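PDB 4UML: ganglioside-induced differentiation-associated protein 2 from Homo sapiens, which is of uncertain function but carries in this fragment a macro domain, a fold that in many relatives binds ADP-ribose or its derivatives. Local coordinates for residues A[67-78]-A[121-131]. Sequence-based numbering, arbitrary orientation.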
ATOM      1  N   LEU A  67      -8.395   6.848   5.146  1.00 24.76           N
ATOM      2  CA  LEU A  67      -8.946   6.680   3.811  1.00 25.25           C
ATOM      3  C   LEU A  67     -10.138   5.738   3.783  1.00 24.68           C
ATOM      4  O   LEU A  67     -10.131   4.709   4.435  1.00 24.26           O
ATOM      5  CB  LEU A  67      -7.856   6.183   2.855  1.00 26.10           C
ATOM      6  CG  LEU A  67      -6.720   7.144   2.519  1.00 27.58           C
ATOM      7  CD1 LEU A  67      -5.623   6.377   1.788  1.00 27.72           C
ATOM      8  CD2 LEU A  67      -7.225   8.318   1.691  1.00 27.99           C
ATOM      9  N   ASN A  68     -11.165   6.081   3.007  1.00 23.52           N
ATOM     10  CA  ASN A  68     -12.307   5.188   2.804  1.00 24.84           C
ATOM     11  C   ASN A  68     -12.135   4.243   1.598  1.00 25.69           C
ATOM     12  O   ASN A  68     -13.102   3.867   0.974  1.00 27.67           O
ATOM     13  CB  ASN A  68     -13.609   5.999   2.682  1.00 25.88           C
ATOM     14  CG  ASN A  68     -13.667   6.800   1.400  1.00 29.10           C
ATOM     15  OD1 ASN A  68     -12.627   7.074   0.790  1.00 26.05           O
ATOM     16  ND2 ASN A  68     -14.878   7.158   0.961  1.00 28.77           N
ATOM     17  N   CYS A  69     -10.913   3.834   1.289  1.00 24.41           N
ATOM     18  CA  CYS A  69     -10.692   2.767   0.333  1.00 26.30           C
ATOM     19  C   CYS A  69     -11.341   1.477   0.833  1.00 26.87           C
ATOM     20  O   CYS A  69     -11.572   1.319   2.047  1.00 27.33           O
ATOM     21  CB  CYS A  69      -9.185   2.567   0.129  1.00 27.48           C
ATOM     22  SG  CYS A  69      -8.343   3.998  -0.597  1.00 30.83           S
ATOM     23  N   THR A  70     -11.578   0.529  -0.072  1.00 26.87           N
ATOM     24  CA  THR A  70     -12.162  -0.764   0.295  1.00 25.63           C
ATOM     25  C   THR A  70     -11.289  -1.424   1.370  1.00 26.69           C
ATOM     26  O   THR A  70     -11.816  -1.952   2.374  1.00 25.42           O
ATOM     27  CB  THR A  70     -12.313  -1.705  -0.919  1.00 27.51           C
ATOM     28  OG1 THR A  70     -12.899  -0.960  -2.004  1.00 26.67           O
ATOM     29  CG2 THR A  70     -13.196  -2.939  -0.560  1.00 28.02           C
ATOM     30  N   ALA A  71      -9.973  -1.402   1.138  1.00 22.73           N
ATOM     31  CA  ALA A  71      -8.973  -1.843   2.089  1.00 22.19           C
ATOM     32  C   ALA A  71      -7.838  -0.828   2.215  1.00 20.28           C
ATOM     33  O   ALA A  71      -7.425  -0.182   1.236  1.00 22.19           O
ATOM     34  CB  ALA A  71      -8.398  -3.189   1.675  1.00 22.84           C
ATOM     35  N   ILE A  72      -7.353  -0.679   3.431  1.00 21.39           N
ATOM     36  CA  ILE A  72      -6.089  -0.017   3.686  1.00 22.52           C
ATOM     37  C   ILE A  72      -5.100  -1.067   4.171  1.00 20.51           C
ATOM     38  O   ILE A  72      -5.482  -2.149   4.662  1.00 21.71           O
ATOM     39  CB  ILE A  72      -6.191   1.188   4.644  1.00 23.87           C
ATOM     40  CG1 ILE A  72      -6.676   0.758   6.036  1.00 26.15           C
ATOM     41  CG2 ILE A  72      -7.068   2.273   4.069  1.00 26.52           C
ATOM     42  CD1 ILE A  72      -5.999   1.550   7.099  1.00 29.64           C
ATOM     43  N   VAL A  73      -3.830  -0.751   3.989  1.00 19.92           N
ATOM     44  CA  VAL A  73      -2.747  -1.661   4.259  1.00 19.60           C
ATOM     45  C   VAL A  73      -1.961  -1.256   5.524  1.00 21.19           C
ATOM     46  O   VAL A  73      -1.558  -0.121   5.683  1.00 21.81           O
ATOM     47  CB  VAL A  73      -1.791  -1.711   3.073  1.00 19.78           C
ATOM     48  CG1 VAL A  73      -0.620  -2.645   3.372  1.00 20.95           C
ATOM     49  CG2 VAL A  73      -2.504  -2.136   1.792  1.00 20.26           C
ATOM     50  N   ASN A  74      -1.813  -2.217   6.419  1.00 21.62           N
ATOM     51  CA  ASN A  74      -1.039  -2.107   7.625  1.00 23.99           C
ATOM     52  C   ASN A  74       0.252  -2.874   7.381  1.00 26.22           C
ATOM     53  O   ASN A  74       0.265  -3.893   6.681  1.00 26.16           O
ATOM     54  CB  ASN A  74      -1.797  -2.698   8.807  1.00 24.05           C
ATOM     55  CG  ASN A  74      -0.991  -2.605  10.117  1.00 25.95           C
ATOM     56  OD1 ASN A  74      -0.315  -1.633  10.348  1.00 26.78           O
ATOM     57  ND2 ASN A  74      -1.025  -3.651  10.920  1.00 27.50           N
ATOM     58  N   THR A  75       1.350  -2.303   7.844  1.00 25.33           N
ATOM     59  CA  THR A  75       2.656  -2.937   7.757  1.00 25.79           C
ATOM     60  C   THR A  75       3.131  -3.255   9.168  1.00 29.20           C
ATOM     61  O   THR A  75       2.999  -2.408  10.074  1.00 28.57           O
ATOM     62  CB  THR A  75       3.654  -2.114   6.932  1.00 26.08           C
ATOM     63  OG1 THR A  75       4.786  -2.923   6.623  1.00 26.22           O
ATOM     64  CG2 THR A  75       4.100  -0.816   7.627  1.00 29.30           C
ATOM     65  N   SER A  76       3.656  -4.471   9.362  1.00 29.50           N
ATOM     66  CA  SER A  76       3.846  -4.985  10.726  1.00 31.85           C
ATOM     67  C   SER A  76       5.038  -5.936  10.860  1.00 32.97           C
ATOM     68  O   SER A  76       5.921  -5.959   9.999  1.00 32.23           O
ATOM     69  CB  SER A  76       2.552  -5.639  11.173  1.00 31.95           C
ATOM     70  OG  SER A  76       2.455  -5.752  12.576  1.00 36.18           O
ATOM     71  N   ASN A  77       5.066  -6.698  11.952  1.00 34.85           N
ATOM     72  CA  ASN A  77       6.062  -7.748  12.124  1.00 34.33           C
ATOM     73  C   ASN A  77       5.362  -9.074  12.081  1.00 37.99           C
ATOM     74  O   ASN A  77       4.124  -9.135  11.945  1.00 34.09           O
ATOM     75  CB  ASN A  77       6.874  -7.560  13.423  1.00 35.84           C
ATOM     76  CG  ASN A  77       6.022  -7.582  14.680  1.00 36.78           C
ATOM     77  OD1 ASN A  77       4.819  -7.882  14.677  1.00 37.48           O
ATOM     78  ND2 ASN A  77       6.650  -7.228  15.770  1.00 41.36           N
ATOM     79  N   GLU A  78       6.126 -10.151  12.252  1.00 37.36           N
ATOM     80  CA  GLU A  78       5.590 -11.478  12.001  1.00 41.04           C
ATOM     81  C   GLU A  78       4.536 -11.843  13.046  1.00 37.71           C
ATOM     82  O   GLU A  78       3.653 -12.649  12.789  1.00 39.84           O
ATOM     83  CB  GLU A  78       6.718 -12.522  11.942  1.00 43.47           C
ATOM     84  CG  GLU A  78       7.762 -12.272  10.845  1.00 47.36           C
ATOM     85  CD  GLU A  78       8.732 -11.085  11.106  1.00 51.51           C
ATOM     86  OE1 GLU A  78       8.619 -10.373  12.150  1.00 44.04           O
ATOM     87  OE2 GLU A  78       9.613 -10.842  10.235  1.00 53.29           O
ATOM     88  N   LEU A 121     -12.637   1.871  11.330  1.00 22.93           N
ATOM     89  CA  LEU A 121     -12.008   2.618  10.262  1.00 22.57           C
ATOM     90  C   LEU A 121     -13.035   2.937   9.184  1.00 22.20           C
ATOM     91  O   LEU A 121     -14.024   2.186   8.992  1.00 24.82           O
ATOM     92  CB  LEU A 121     -10.892   1.798   9.610  1.00 22.49           C
ATOM     93  CG  LEU A 121      -9.634   1.476  10.386  1.00 23.93           C
ATOM     94  CD1 LEU A 121      -8.748   0.577   9.519  1.00 24.92           C
ATOM     95  CD2 LEU A 121      -8.912   2.748  10.808  1.00 24.10           C
ATOM     96  N   ALA A 122     -12.794   4.021   8.461  1.00 23.14           N
ATOM     97  CA  ALA A 122     -13.607   4.295   7.262  1.00 23.69           C
ATOM     98  C   ALA A 122     -13.526   3.173   6.212  1.00 25.11           C
ATOM     99  O   ALA A 122     -14.478   2.945   5.455  1.00 24.33           O
ATOM    100  CB  ALA A 122     -13.223   5.618   6.664  1.00 22.60           C
ATOM    101  N   ALA A 123     -12.404   2.468   6.162  1.00 24.24           N
ATOM    102  CA  ALA A 123     -12.212   1.387   5.180  1.00 26.52           C
ATOM    103  C   ALA A 123     -12.920   0.118   5.662  1.00 28.02           C
ATOM    104  O   ALA A 123     -12.949  -0.147   6.854  1.00 28.72           O
ATOM    105  CB  ALA A 123     -10.739   1.097   5.000  1.00 27.24           C
ATOM    106  N   ARG A 124     -13.453  -0.663   4.730  1.00 27.40           N
ATOM    107  CA  ARG A 124     -14.100  -1.951   5.010  1.00 30.88           C
ATOM    108  C   ARG A 124     -13.129  -3.010   5.546  1.00 28.75           C
ATOM    109  O   ARG A 124     -13.509  -3.810   6.408  1.00 26.69           O
ATOM    110  CB  ARG A 124     -14.813  -2.482   3.745  1.00 34.90           C
ATOM    111  CG  ARG A 124     -15.556  -3.810   3.892  1.00 42.45           C
ATOM    112  CD  ARG A 124     -16.087  -4.329   2.538  1.00 49.39           C
ATOM    113  NE  ARG A 124     -17.156  -3.488   1.977  1.00 54.74           N
ATOM    114  CZ  ARG A 124     -17.440  -3.338   0.673  1.00 62.71           C
ATOM    115  NH1 ARG A 124     -16.741  -3.969  -0.285  1.00 64.68           N
ATOM    116  NH2 ARG A 124     -18.450  -2.538   0.313  1.00 61.14           N
ATOM    117  N   PHE A 125     -11.907  -3.053   5.001  1.00 24.27           N
ATOM    118  CA  PHE A 125     -10.916  -4.051   5.393  1.00 24.47           C
ATOM    119  C   PHE A 125      -9.579  -3.434   5.695  1.00 22.47           C
ATOM    120  O   PHE A 125      -9.256  -2.357   5.233  1.00 21.16           O
ATOM    121  CB  PHE A 125     -10.661  -5.072   4.267  1.00 26.16           C
ATOM    122  CG  PHE A 125     -11.891  -5.844   3.810  1.00 31.10           C
ATOM    123  CD1 PHE A 125     -12.486  -6.800   4.631  1.00 34.92           C
ATOM    124  CD2 PHE A 125     -12.387  -5.680   2.527  1.00 36.18           C
ATOM    125  CE1 PHE A 125     -13.611  -7.516   4.203  1.00 38.77           C
ATOM    126  CE2 PHE A 125     -13.477  -6.422   2.066  1.00 39.64           C
ATOM    127  CZ  PHE A 125     -14.089  -7.340   2.909  1.00 40.50           C
ATOM    128  N   ILE A 126      -8.778  -4.162   6.464  1.00 22.98           N
ATOM    129  CA  ILE A 126      -7.359  -3.880   6.573  1.00 21.95           C
ATOM    130  C   ILE A 126      -6.689  -5.091   5.956  1.00 23.62           C
ATOM    131  O   ILE A 126      -7.085  -6.232   6.255  1.00 23.24           O
ATOM    132  CB  ILE A 126      -6.891  -3.754   8.034  1.00 23.44           C
ATOM    133  CG1 ILE A 126      -7.618  -2.627   8.745  1.00 25.31           C
ATOM    134  CG2 ILE A 126      -5.395  -3.446   8.117  1.00 23.86           C
ATOM    135  CD1 ILE A 126      -7.591  -2.741  10.243  1.00 26.51           C
ATOM    136  N   ILE A 127      -5.685  -4.845   5.108  1.00 21.99           N
ATOM    137  CA  ILE A 127      -4.781  -5.901   4.683  1.00 22.16           C
ATOM    138  C   ILE A 127      -3.465  -5.726   5.454  1.00 22.80           C
ATOM    139  O   ILE A 127      -2.793  -4.700   5.334  1.00 24.18           O
ATOM    140  CB  ILE A 127      -4.547  -5.871   3.155  1.00 22.62           C
ATOM    141  CG1 ILE A 127      -5.870  -6.113   2.446  1.00 22.67           C
ATOM    142  CG2 ILE A 127      -3.498  -6.930   2.761  1.00 22.86           C
ATOM    143  CD1 ILE A 127      -5.836  -5.791   0.976  1.00 23.55           C
ATOM    144  N   HIS A 128      -3.116  -6.724   6.265  1.00 21.59           N
ATOM    145  CA  HIS A 128      -1.918  -6.683   7.055  1.00 22.88           C
ATOM    146  C   HIS A 128      -0.815  -7.404   6.298  1.00 23.83           C
ATOM    147  O   HIS A 128      -1.027  -8.518   5.770  1.00 25.34           O
ATOM    148  CB  HIS A 128      -2.165  -7.375   8.397  1.00 25.04           C
ATOM    149  CG  HIS A 128      -3.350  -6.846   9.142  1.00 24.99           C
ATOM    150  ND1 HIS A 128      -3.251  -5.836  10.075  1.00 26.43           N
ATOM    151  CD2 HIS A 128      -4.666  -7.155   9.061  1.00 26.28           C
ATOM    152  CE1 HIS A 128      -4.450  -5.560  10.559  1.00 25.55           C
ATOM    153  NE2 HIS A 128      -5.328  -6.358   9.972  1.00 26.62           N
ATOM    154  N   THR A 129       0.356  -6.793   6.254  1.00 22.32           N
ATOM    155  CA  THR A 129       1.502  -7.435   5.621  1.00 24.42           C
ATOM    156  C   THR A 129       2.794  -7.171   6.394  1.00 25.10           C
ATOM    157  O   THR A 129       2.803  -6.322   7.288  1.00 27.30           O
ATOM    158  CB  THR A 129       1.614  -6.953   4.162  1.00 24.17           C
ATOM    159  OG1 THR A 129       2.470  -7.831   3.442  1.00 24.98           O
ATOM    160  CG2 THR A 129       2.104  -5.510   4.077  1.00 23.26           C
ATOM    161  N   VAL A 130       3.874  -7.865   6.039  1.00 25.37           N
ATOM    162  CA  VAL A 130       5.166  -7.784   6.778  1.00 25.38           C
ATOM    163  C   VAL A 130       6.325  -7.683   5.788  1.00 24.66           C
ATOM    164  O   VAL A 130       6.620  -8.612   5.048  1.00 25.68           O
ATOM    165  CB  VAL A 130       5.373  -9.041   7.662  1.00 26.62           C
ATOM    166  CG1 VAL A 130       6.744  -9.060   8.366  1.00 25.30           C
ATOM    167  CG2 VAL A 130       4.223  -9.203   8.651  1.00 26.78           C
ATOM    168  N   GLY A 131       6.950  -6.533   5.761  1.00 23.90           N
ATOM    169  CA  GLY A 131       8.095  -6.303   4.926  1.00 25.96           C
ATOM    170  C   GLY A 131       9.352  -6.904   5.561  1.00 27.00           C
ATOM    171  O   GLY A 131       9.380  -7.223   6.752  1.00 26.93           O
TER
HETATM  172  O   HOH W   1      -9.721   3.668   6.903  1.00 22.23           O
HETATM  173  O   HOH W   2     -14.888   1.771   2.576  1.00 38.82           O
HETATM  174  O   HOH W   3       6.501  -4.485   7.987  1.00 26.65           O
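N74 and H128 sit side by side on one face of two parallel strands, 71-75 and 125-129, and add a side-chain bond to the backbone pairing. The strands are joined by alternating bonds: T70 O accepts from F125 N, I72 N gives to F125 O, I72 O takes I127 N at 2.7 Å, N74 N and O reach I127 O and T129 N, and S76 N closes the series on T129 O. Along the N74 side chain, CB rests 3.7 Å from I126 CG2. CG stands anti to the backbone N (chi1 180°), which carries the amide to the H128 ring. There ND2 gives a nearly straight bond to H128 ND1 (3.2 Å, 166° at the hydrogen), arriving at the ring edge close to its plane, while amide and ring planes stand 87° apart. OD1 bonds S87 OG and H128 NE2 bonds T116 OG1, each limiting the rotation of its group; I126 CG2 lies over one face of the imidazole, toward the rim. A leucine at N74 would probably leave H128 ND1 and S87 OG without this amide, with the ring held by its T116 bond and its packing. On the opposite face, A71 CB meets I127 CD1 at 3.7 Å and V73 CG1 approaches T129 CG2. Near T75, water 3 links T75 OG1 and S76 O to G131 N; T75 OG1 also hydrogen-bonds I170 O. The pair lies inside the mixed macro-domain sheet, between strands 164-167 and 113-117; helix 85-94 packs on the I72 and N74 face, helix 139-159 on that of V73, I127 and T129.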